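Local coordinates for protein DNA primase (Aquifex aeolicus, PDB 2AU3) that probably synthesises the short RNA primers from which DNA polymerase starts during DNA replication, using a zinc-binding domain joined to an RNA polymerase core, at residues L24-T35 and P45-K53; I191-I201 and N230-K238. All coordinates share one frame; numbering follows the deposited sequence.

Contact 1: residues L24-T35 and P45-K53; sequences LNLEKVGSNYRT and PSFYVSPSK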
loop_
_atom_site.group_PDB
_atom_site.type_symbol
_atom_site.label_atom_id
_atom_site.label_comp_id
_atom_site.label_asym_id
_atom_site.label_seq_id
_atom_site.Cartn_x
_atom_site.Cartn_y
_atom_site.Cartn_z
ATOM N N LEU A 24 22.359 18.423 -10.716
ATOM C CA LEU A 24 23.064 18.009 -9.504
ATOM C C LEU A 24 24.360 17.222 -9.746
ATOM O O LEU A 24 24.528 16.551 -10.779
ATOM C CB LEU A 24 22.130 17.211 -8.571
ATOM C CG LEU A 24 20.741 17.816 -8.289
ATOM C CD1 LEU A 24 19.860 16.881 -7.448
ATOM C CD2 LEU A 24 20.855 19.206 -7.652
ATOM N N ASN A 25 25.272 17.329 -8.780
ATOM C CA ASN A 25 26.453 16.489 -8.729
ATOM C C ASN A 25 26.083 15.121 -8.167
ATOM O O ASN A 25 25.838 14.981 -6.968
ATOM C CB ASN A 25 27.540 17.126 -7.852
ATOM C CG ASN A 25 27.761 18.592 -8.164
ATOM O OD1 ASN A 25 28.112 18.948 -9.282
ATOM N ND2 ASN A 25 27.565 19.450 -7.166
ATOM N N LEU A 26 26.047 14.115 -9.032
ATOM C CA LEU A 26 25.592 12.799 -8.628
ATOM C C LEU A 26 26.806 11.908 -8.411
ATOM O O LEU A 26 27.691 11.829 -9.279
ATOM C CB LEU A 26 24.640 12.196 -9.671
ATOM C CG LEU A 26 23.284 12.881 -9.902
ATOM C CD1 LEU A 26 22.518 12.165 -10.989
ATOM C CD2 LEU A 26 22.461 12.945 -8.629
ATOM N N GLU A 27 26.864 11.280 -7.240
ATOM C CA GLU A 27 27.884 10.278 -6.952
ATOM C C GLU A 27 27.263 8.897 -7.095
ATOM O O GLU A 27 26.166 8.661 -6.599
ATOM C CB GLU A 27 28.402 10.418 -5.520
ATOM C CG GLU A 27 29.569 9.469 -5.225
ATOM C CD GLU A 27 29.770 9.165 -3.747
ATOM O OE1 GLU A 27 29.009 9.705 -2.904
ATOM O OE2 GLU A 27 30.706 8.377 -3.425
ATOM N N LYS A 28 27.967 7.985 -7.759
ATOM C CA LYS A 28 27.464 6.638 -7.951
ATOM C C LYS A 28 27.666 5.847 -6.671
ATOM O O LYS A 28 28.794 5.683 -6.227
ATOM C CB LYS A 28 28.183 5.940 -9.112
ATOM C CG LYS A 28 27.414 4.701 -9.628
ATOM C CD LYS A 28 27.553 4.545 -11.145
ATOM C CE LYS A 28 26.641 3.436 -11.702
ATOM N NZ LYS A 28 26.636 2.224 -10.850
ATOM N N VAL A 29 26.570 5.385 -6.079
ATOM C CA VAL A 29 26.606 4.543 -4.867
ATOM C C VAL A 29 25.900 3.231 -5.230
ATOM O O VAL A 29 24.686 3.212 -5.464
ATOM C CB VAL A 29 25.945 5.262 -3.638
ATOM C CG1 VAL A 29 24.493 5.607 -3.929
ATOM C CG2 VAL A 29 26.036 4.413 -2.370
ATOM N N GLY A 30 26.666 2.156 -5.367
ATOM C CA GLY A 30 26.108 0.910 -5.886
ATOM C C GLY A 30 25.519 1.106 -7.277
ATOM O O GLY A 30 26.180 1.684 -8.164
ATOM N N SER A 31 24.262 0.674 -7.456
ATOM C CA SER A 31 23.560 0.821 -8.727
ATOM C C SER A 31 22.805 2.144 -8.813
ATOM O O SER A 31 22.175 2.424 -9.829
ATOM C CB SER A 31 22.578 -0.334 -8.944
ATOM O OG SER A 31 21.448 -0.207 -8.103
ATOM N N ASN A 32 22.849 2.930 -7.735
ATOM C CA ASN A 32 22.101 4.164 -7.646
ATOM C C ASN A 32 23.054 5.363 -7.693
ATOM O O ASN A 32 24.280 5.190 -7.714
ATOM C CB ASN A 32 21.250 4.194 -6.367
ATOM C CG ASN A 32 20.209 3.064 -6.326
ATOM O OD1 ASN A 32 19.349 2.971 -7.190
ATOM N ND2 ASN A 32 20.322 2.183 -5.329
ATOM N N TYR A 33 22.483 6.564 -7.731
ATOM C CA TYR A 33 23.247 7.795 -7.533
ATOM C C TYR A 33 22.678 8.516 -6.346
ATOM O O TYR A 33 21.492 8.392 -6.052
ATOM C CB TYR A 33 23.182 8.699 -8.762
ATOM C CG TYR A 33 23.890 8.128 -9.960
ATOM C CD1 TYR A 33 25.239 8.377 -10.173
ATOM C CD2 TYR A 33 23.209 7.343 -10.887
ATOM C CE1 TYR A 33 25.902 7.852 -11.271
ATOM C CE2 TYR A 33 23.864 6.815 -11.995
ATOM C CZ TYR A 33 25.209 7.082 -12.187
ATOM O OH TYR A 33 25.890 6.546 -13.272
ATOM N N ARG A 34 23.534 9.238 -5.632
ATOM C CA ARG A 34 23.068 10.034 -4.521
ATOM C C ARG A 34 23.771 11.386 -4.504
ATOM O O ARG A 34 24.861 11.549 -5.083
ATOM C CB ARG A 34 23.241 9.298 -3.188
ATOM C CG ARG A 34 24.613 9.444 -2.612
ATOM C CD ARG A 34 24.752 9.114 -1.132
ATOM N NE ARG A 34 26.171 9.229 -0.771
ATOM C CZ ARG A 34 26.798 8.459 0.102
ATOM N NH1 ARG A 34 26.150 7.497 0.739
ATOM N NH2 ARG A 34 28.085 8.643 0.327
ATOM N N THR A 35 23.125 12.344 -3.849
ATOM C CA THR A 35 23.630 13.709 -3.730
ATOM C C THR A 35 22.846 14.376 -2.598
ATOM O O THR A 35 21.998 13.725 -1.963
ATOM C CB THR A 35 23.468 14.457 -5.085
ATOM O OG1 THR A 35 24.072 15.760 -5.014
ATOM C CG2 THR A 35 22.016 14.752 -5.377
ATOM N N PRO A 45 23.974 13.393 2.347
ATOM C CA PRO A 45 23.247 13.143 1.098
ATOM C C PRO A 45 22.164 12.065 1.281
ATOM O O PRO A 45 22.481 10.937 1.649
ATOM C CB PRO A 45 24.341 12.681 0.136
ATOM C CG PRO A 45 25.594 13.292 0.677
ATOM C CD PRO A 45 25.434 13.256 2.177
ATOM N N SER A 46 20.907 12.436 1.056
ATOM C CA SER A 46 19.768 11.547 1.296
ATOM C C SER A 46 18.880 11.407 0.061
ATOM O O SER A 46 17.828 10.778 0.114
ATOM C CB SER A 46 18.921 12.083 2.449
ATOM O OG SER A 46 19.726 12.286 3.586
ATOM N N PHE A 47 19.325 11.995 -1.040
ATOM C CA PHE A 47 18.539 12.104 -2.272
ATOM C C PHE A 47 19.090 11.130 -3.297
ATOM O O PHE A 47 20.232 11.284 -3.762
ATOM C CB PHE A 47 18.633 13.547 -2.788
ATOM C CG PHE A 47 17.829 13.817 -4.027
ATOM C CD1 PHE A 47 16.637 14.528 -3.949
ATOM C CD2 PHE A 47 18.300 13.417 -5.287
ATOM C CE1 PHE A 47 15.894 14.820 -5.105
ATOM C CE2 PHE A 47 17.572 13.697 -6.442
ATOM C CZ PHE A 47 16.366 14.404 -6.357
ATOM N N TYR A 48 18.279 10.129 -3.650
ATOM C CA TYR A 48 18.723 9.019 -4.479
ATOM C C TYR A 48 18.035 8.996 -5.826
ATOM O O TYR A 48 16.860 9.325 -5.942
ATOM C CB TYR A 48 18.519 7.678 -3.761
ATOM C CG TYR A 48 19.477 7.468 -2.608
ATOM C CD1 TYR A 48 20.629 6.713 -2.763
ATOM C CD2 TYR A 48 19.221 8.035 -1.364
ATOM C CE1 TYR A 48 21.501 6.511 -1.700
ATOM C CE2 TYR A 48 20.082 7.849 -0.309
ATOM C CZ TYR A 48 21.221 7.093 -0.484
ATOM O OH TYR A 48 22.071 6.930 0.572
ATOM N N VAL A 49 18.796 8.616 -6.850
ATOM C CA VAL A 49 18.267 8.436 -8.183
ATOM C C VAL A 49 18.520 6.992 -8.590
ATOM O O VAL A 49 19.656 6.528 -8.543
ATOM C CB VAL A 49 18.942 9.407 -9.181
ATOM C CG1 VAL A 49 18.388 9.181 -10.588
ATOM C CG2 VAL A 49 18.740 10.882 -8.728
ATOM N N SER A 50 17.458 6.265 -8.933
ATOM C CA SER A 50 17.614 4.866 -9.311
ATOM C C SER A 50 17.510 4.766 -10.830
ATOM O O SER A 50 16.472 5.086 -11.404
ATOM C CB SER A 50 16.529 4.022 -8.636
ATOM O OG SER A 50 16.357 2.783 -9.305
ATOM N N PRO A 51 18.595 4.384 -11.497
ATOM C CA PRO A 51 18.507 4.093 -12.926
ATOM C C PRO A 51 17.500 2.964 -13.237
ATOM O O PRO A 51 16.852 3.028 -14.275
ATOM C CB PRO A 51 19.944 3.685 -13.298
ATOM C CG PRO A 51 20.822 4.286 -12.222
ATOM C CD PRO A 51 19.972 4.280 -10.972
ATOM N N SER A 52 17.327 1.982 -12.350
ATOM C CA SER A 52 16.483 0.812 -12.697
ATOM C C SER A 52 14.984 1.097 -12.497
ATOM O O SER A 52 14.112 0.518 -13.179
ATOM C CB SER A 52 16.883 -0.406 -11.870
ATOM O OG SER A 52 16.735 -0.133 -10.485
ATOM N N LYS A 53 14.675 1.986 -11.556
ATOM C CA LYS A 53 13.279 2.361 -11.322
ATOM C C LYS A 53 12.903 3.635 -12.083
ATOM O O LYS A 53 11.715 3.905 -12.316
ATOM C CB LYS A 53 12.988 2.463 -9.824
ATOM C CG LYS A 53 13.225 1.144 -9.098
ATOM C CD LYS A 53 13.015 1.221 -7.575
ATOM C CE LYS A 53 13.359 -0.159 -6.944
ATOM N NZ LYS A 53 13.002 -0.258 -5.502
HETATM O O HOH W 1 19.324 0.869 -10.359
HETATM O O HOH W 2 17.333 1.160 -7.284
#
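P45 opens the second segment by laying its CB against the carbonyl of T35, 3.3 Å from T35 O, while the same CB meets CD of R34. At F47 the strand pairing begins: T35 N donates to F47 O, and F47 N returns a weak bond to T35 O. The ring of F47 runs alongside the T35 side chain, CD2 3.9 Å from T35 CG2, and CE2 reaches L24 CD1; beyond them it meets F56 and the loop carrying the zinc ligand C37. T35 keeps its methyl for this ring because OG1 stands anti to the backbone N (chi1 -175°) and donates to N25 O.

Strands 32-35 and 47-50 thus form a beta hairpin within the antiparallel sheet of the CHC2 zinc ribbon, whose zinc ion is held by C37, H40, C58 and C61. On the face opposite F47, Y48 forms a non-hydrogen-bonded pair with R34. CB of R34 lies over one face of the Y48 ring, 3.9 Å from its centroid, as a CH-pi contact, and V29 CG1 comes to the ring edge, 3.8 Å from Y48 CE1. With the ring gone, as in an alanine here, R34 CB and V29 CG1 would probably lose the apolar surface they share.

V49 returns to the face of Y33 and T35. Its backbone is joined to Y33 by two nearly straight bonds, Y33 N to V49 O (2.9 Å) and V49 N to Y33 O (2.8 Å), and its side chain packs on I16 and I20 of helix 16-23. At S50, water 2 donates to N32 OD1 and is hydrogen-bonded to S50 OG; that oxygen accepts from K53 N in an ST motif. P51 brings CG to the edge of the Y33 ring, 4.0 Å from CE2.

Contact 2: residues I191-I201 and N230-K238; sequences IPIKDPRGRVI and NLFGLYEAK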
loop_
_atom_site.group_PDB
_atom_site.type_symbol
_atom_site.label_atom_id
_atom_site.label_comp_id
_atom_site.label_asym_id
_atom_site.label_seq_id
_atom_site.Cartn_x
_atom_site.Cartn_y
_atom_site.Cartn_z
ATOM N N ILE A 191 -3.170 8.903 4.056
ATOM C CA ILE A 191 -2.340 7.761 3.694
ATOM C C ILE A 191 -2.598 7.457 2.226
ATOM O O ILE A 191 -3.665 6.948 1.860
ATOM C CB ILE A 191 -2.686 6.519 4.586
ATOM C CG1 ILE A 191 -2.667 6.887 6.079
ATOM C CG2 ILE A 191 -1.727 5.374 4.324
ATOM C CD1 ILE A 191 -4.084 7.100 6.682
ATOM N N PRO A 192 -1.652 7.827 1.370
ATOM C CA PRO A 192 -1.809 7.609 -0.062
ATOM C C PRO A 192 -1.954 6.136 -0.373
ATOM O O PRO A 192 -1.272 5.306 0.229
ATOM C CB PRO A 192 -0.495 8.138 -0.634
ATOM C CG PRO A 192 -0.125 9.225 0.355
ATOM C CD PRO A 192 -0.395 8.531 1.673
ATOM N N ILE A 193 -2.840 5.840 -1.312
ATOM C CA ILE A 193 -3.073 4.487 -1.771
ATOM C C ILE A 193 -2.473 4.382 -3.156
ATOM O O ILE A 193 -2.815 5.183 -4.043
ATOM C CB ILE A 193 -4.575 4.199 -1.817
ATOM C CG1 ILE A 193 -5.178 4.311 -0.404
ATOM C CG2 ILE A 193 -4.816 2.833 -2.447
ATOM C CD1 ILE A 193 -6.686 4.053 -0.317
ATOM N N LYS A 194 -1.535 3.442 -3.318
ATOM C CA LYS A 194 -0.823 3.244 -4.580
ATOM C C LYS A 194 -1.228 1.940 -5.228
ATOM O O LYS A 194 -1.457 0.948 -4.533
ATOM C CB LYS A 194 0.701 3.232 -4.365
ATOM C CG LYS A 194 1.225 4.564 -3.817
ATOM C CD LYS A 194 2.717 4.579 -3.561
ATOM C CE LYS A 194 3.128 5.911 -2.903
ATOM N NZ LYS A 194 4.587 6.171 -3.039
ATOM N N ASP A 195 -1.253 1.905 -6.558
ATOM C CA ASP A 195 -1.442 0.635 -7.239
ATOM C C ASP A 195 -0.167 -0.209 -7.126
ATOM O O ASP A 195 0.843 0.304 -6.669
ATOM C CB ASP A 195 -1.904 0.840 -8.692
ATOM C CG ASP A 195 -0.881 1.519 -9.565
ATOM O OD1 ASP A 195 0.329 1.589 -9.222
ATOM O OD2 ASP A 195 -1.222 2.013 -10.669
ATOM N N PRO A 196 -0.190 -1.481 -7.539
ATOM C CA PRO A 196 1.002 -2.336 -7.395
ATOM C C PRO A 196 2.268 -1.789 -8.070
ATOM O O PRO A 196 3.359 -2.252 -7.721
ATOM C CB PRO A 196 0.563 -3.653 -8.047
ATOM C CG PRO A 196 -0.906 -3.671 -7.835
ATOM C CD PRO A 196 -1.325 -2.232 -8.106
ATOM N N ARG A 197 2.134 -0.827 -8.995
ATOM C CA ARG A 197 3.295 -0.208 -9.642
ATOM C C ARG A 197 3.718 1.142 -9.017
ATOM O O ARG A 197 4.619 1.796 -9.494
ATOM C CB ARG A 197 3.070 -0.077 -11.171
ATOM C CG ARG A 197 1.873 0.805 -11.573
ATOM C CD ARG A 197 1.629 0.927 -13.089
ATOM N NE ARG A 197 2.873 0.825 -13.861
ATOM C CZ ARG A 197 2.969 0.305 -15.086
ATOM N NH1 ARG A 197 1.887 -0.159 -15.715
ATOM N NH2 ARG A 197 4.152 0.250 -15.690
ATOM N N GLY A 198 3.083 1.534 -7.921
ATOM C CA GLY A 198 3.508 2.720 -7.221
ATOM C C GLY A 198 2.803 3.998 -7.625
ATOM O O GLY A 198 3.174 5.046 -7.136
ATOM N N ARG A 199 1.803 3.925 -8.507
ATOM C CA ARG A 199 1.076 5.153 -8.864
ATOM C C ARG A 199 0.040 5.436 -7.812
ATOM O O ARG A 199 -0.763 4.554 -7.447
ATOM C CB ARG A 199 0.382 5.045 -10.214
ATOM C CG ARG A 199 1.319 4.970 -11.391
ATOM C CD ARG A 199 0.576 5.046 -12.735
ATOM N NE ARG A 199 -0.570 4.130 -12.755
ATOM C CZ ARG A 199 -1.410 4.000 -13.774
ATOM N NH1 ARG A 199 -1.240 4.735 -14.869
ATOM N NH2 ARG A 199 -2.421 3.133 -13.699
ATOM N N VAL A 200 0.049 6.662 -7.318
ATOM C CA VAL A 200 -0.973 7.092 -6.378
ATOM C C VAL A 200 -2.323 7.071 -7.108
ATOM O O VAL A 200 -2.483 7.717 -8.147
ATOM C CB VAL A 200 -0.659 8.488 -5.830
ATOM C CG1 VAL A 200 -1.853 9.008 -4.998
ATOM C CG2 VAL A 200 0.588 8.427 -4.964
ATOM N N ILE A 201 -3.273 6.290 -6.597
ATOM C CA ILE A 201 -4.584 6.191 -7.224
ATOM C C ILE A 201 -5.685 6.781 -6.340
ATOM O O ILE A 201 -6.824 6.897 -6.775
ATOM C CB ILE A 201 -4.928 4.728 -7.622
ATOM C CG1 ILE A 201 -4.809 3.774 -6.410
ATOM C CG2 ILE A 201 -4.064 4.275 -8.800
ATOM C CD1 ILE A 201 -5.471 2.416 -6.656
ATOM N N ASN A 230 -7.196 -3.569 -5.017
ATOM C CA ASN A 230 -5.854 -3.114 -4.637
ATOM C C ASN A 230 -5.487 -3.523 -3.209
ATOM O O ASN A 230 -6.364 -3.683 -2.363
ATOM C CB ASN A 230 -5.763 -1.589 -4.777
ATOM C CG ASN A 230 -5.761 -1.134 -6.224
ATOM O OD1 ASN A 230 -4.720 -1.134 -6.867
ATOM N ND2 ASN A 230 -6.940 -0.766 -6.750
ATOM N N LEU A 231 -4.191 -3.676 -2.943
ATOM C CA LEU A 231 -3.740 -3.941 -1.585
ATOM C C LEU A 231 -2.824 -2.827 -1.129
ATOM O O LEU A 231 -1.849 -2.488 -1.822
ATOM C CB LEU A 231 -2.996 -5.293 -1.477
ATOM C CG LEU A 231 -3.855 -6.563 -1.502
ATOM C CD1 LEU A 231 -3.009 -7.763 -1.881
ATOM C CD2 LEU A 231 -4.540 -6.790 -0.160
ATOM N N PHE A 232 -3.118 -2.268 0.037
ATOM C CA PHE A 232 -2.204 -1.318 0.635
ATOM C C PHE A 232 -0.851 -1.973 0.882
ATOM O O PHE A 232 -0.774 -3.086 1.447
ATOM C CB PHE A 232 -2.743 -0.790 1.960
ATOM C CG PHE A 232 -1.892 0.316 2.549
ATOM C CD1 PHE A 232 -1.755 1.529 1.871
ATOM C CD2 PHE A 232 -1.239 0.148 3.765
ATOM C CE1 PHE A 232 -0.968 2.562 2.402
ATOM C CE2 PHE A 232 -0.449 1.180 4.315
ATOM C CZ PHE A 232 -0.308 2.374 3.632
ATOM N N GLY A 233 0.209 -1.263 0.501
ATOM C CA GLY A 233 1.557 -1.706 0.754
ATOM C C GLY A 233 2.154 -2.634 -0.296
ATOM O O GLY A 233 3.340 -2.938 -0.232
ATOM N N LEU A 234 1.365 -3.097 -1.261
ATOM C CA LEU A 234 1.909 -4.024 -2.248
ATOM C C LEU A 234 3.143 -3.477 -2.991
ATOM O O LEU A 234 4.164 -4.168 -3.110
ATOM C CB LEU A 234 0.833 -4.516 -3.214
ATOM C CG LEU A 234 1.172 -5.674 -4.124
ATOM C CD1 LEU A 234 1.598 -6.923 -3.318
ATOM C CD2 LEU A 234 -0.068 -5.965 -4.968
ATOM N N TYR A 235 3.070 -2.223 -3.427
ATOM C CA TYR A 235 4.169 -1.608 -4.144
ATOM C C TYR A 235 5.433 -1.621 -3.261
ATOM O O TYR A 235 6.529 -1.988 -3.698
ATOM C CB TYR A 235 3.814 -0.168 -4.514
ATOM C CG TYR A 235 5.003 0.624 -5.003
ATOM C CD1 TYR A 235 5.528 1.668 -4.243
ATOM C CD2 TYR A 235 5.605 0.331 -6.243
ATOM C CE1 TYR A 235 6.617 2.418 -4.714
ATOM C CE2 TYR A 235 6.670 1.063 -6.729
ATOM C CZ TYR A 235 7.190 2.091 -5.949
ATOM O OH TYR A 235 8.267 2.825 -6.407
ATOM N N GLU A 236 5.268 -1.232 -2.011
ATOM C CA GLU A 236 6.386 -1.201 -1.089
ATOM C C GLU A 236 6.866 -2.605 -0.637
ATOM O O GLU A 236 8.037 -2.782 -0.294
ATOM C CB GLU A 236 5.995 -0.370 0.121
ATOM C CG GLU A 236 5.799 1.104 -0.198
ATOM C CD GLU A 236 4.389 1.424 -0.712
ATOM O OE1 GLU A 236 3.559 0.488 -0.842
ATOM O OE2 GLU A 236 4.110 2.618 -0.988
ATOM N N ALA A 237 5.957 -3.576 -0.639
ATOM C CA ALA A 237 6.220 -4.901 -0.070
ATOM C C ALA A 237 6.757 -5.919 -1.077
ATOM O O ALA A 237 7.375 -6.901 -0.678
ATOM C CB ALA A 237 4.948 -5.459 0.590
ATOM N N LYS A 238 6.505 -5.710 -2.367
ATOM C CA LYS A 238 6.560 -6.835 -3.314
ATOM C C LYS A 238 7.971 -7.429 -3.449
ATOM O O LYS A 238 8.130 -8.619 -3.625
ATOM C CB LYS A 238 5.967 -6.450 -4.689
ATOM C CG LYS A 238 6.653 -5.288 -5.364
ATOM C CD LYS A 238 5.890 -4.792 -6.584
ATOM C CE LYS A 238 6.587 -3.553 -7.173
ATOM N NZ LYS A 238 5.951 -3.111 -8.459
HETATM O O HOH W 3 6.242 4.207 -1.322
HETATM O O HOH W 4 0.564 -0.820 -3.436
#
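The beta hairpin of strands 188-194 and 200-207 in the catalytic core docks here, by its tight turn, on the start of helix 234-244 and on the weakly bonded edge strand 231-232 of the Toprim sheet. The type I turn from D195 to G198 presents its backbone to Y235. CA of G198 sits over one face of the Y235 ring, 3.4 Å from the centroid and 16° off the normal, a CH-pi contact so close that a CB on G198 would run into the ring. Y235 CG stands anti to the backbone N (chi1 168°), which carries the ring from the helix against the turn.

D195 holds that turn in shape from within. Its OD1 accepts from R199 N, met from above the carboxylate plane, and its OD2 takes R199 NE on the syn side at 3.0 Å, in a salt bridge lying nearly in the guanidinium plane.

Apolar contacts continue on the helix side, where P196 CG meets L234 CD2 at 3.8 Å. On strand 200-207, I201 CD1 abuts the amide of N230, 3.5 Å from ND2, whose hydrogen-bond partner is K226 O. The F232 ring has P192 O at its edge, in plane, and I191 CG2 3.4 Å from its CZ; helix 253-261 also packs against F232, through Y253 and L256.

Two waters bridge the segments. Y235 N donates to water 4, which lies 2.9 Å from K194 O and probably gives it a proton. K194 NZ, salt-bridged to D144, reaches E236 through water 3, which donates to E236 OE2. Near the turn, the extended chain of K238 returns toward P196, and its NZ donates to P196 O at 2.8 Å, tilted 19° from the carbonyl plane.

Contact 1 comes first along the chain and is complete before contact 2 begins. The two share no strand, helix or sheet: contact 1 belongs to the five-stranded antiparallel sheet of the zinc-binding domain, near the surface, whereas contact 2 is buried close to the centre of the chain, joining the four-stranded sheet of the catalytic core to helix 234-244 and the mixed Toprim sheet. The centres of contacts 1 and 2 lie about 23 Å apart. Their nearest atoms are about 5 Å apart and do not touch. A long, weak ion pair between K53 and E239 nevertheless links the end of contact 1 to that helix. The pair illustrates a modular primase: contact 1 is internal to the zinc-binding domain, whereas contact 2 joins parts of the polymerase core.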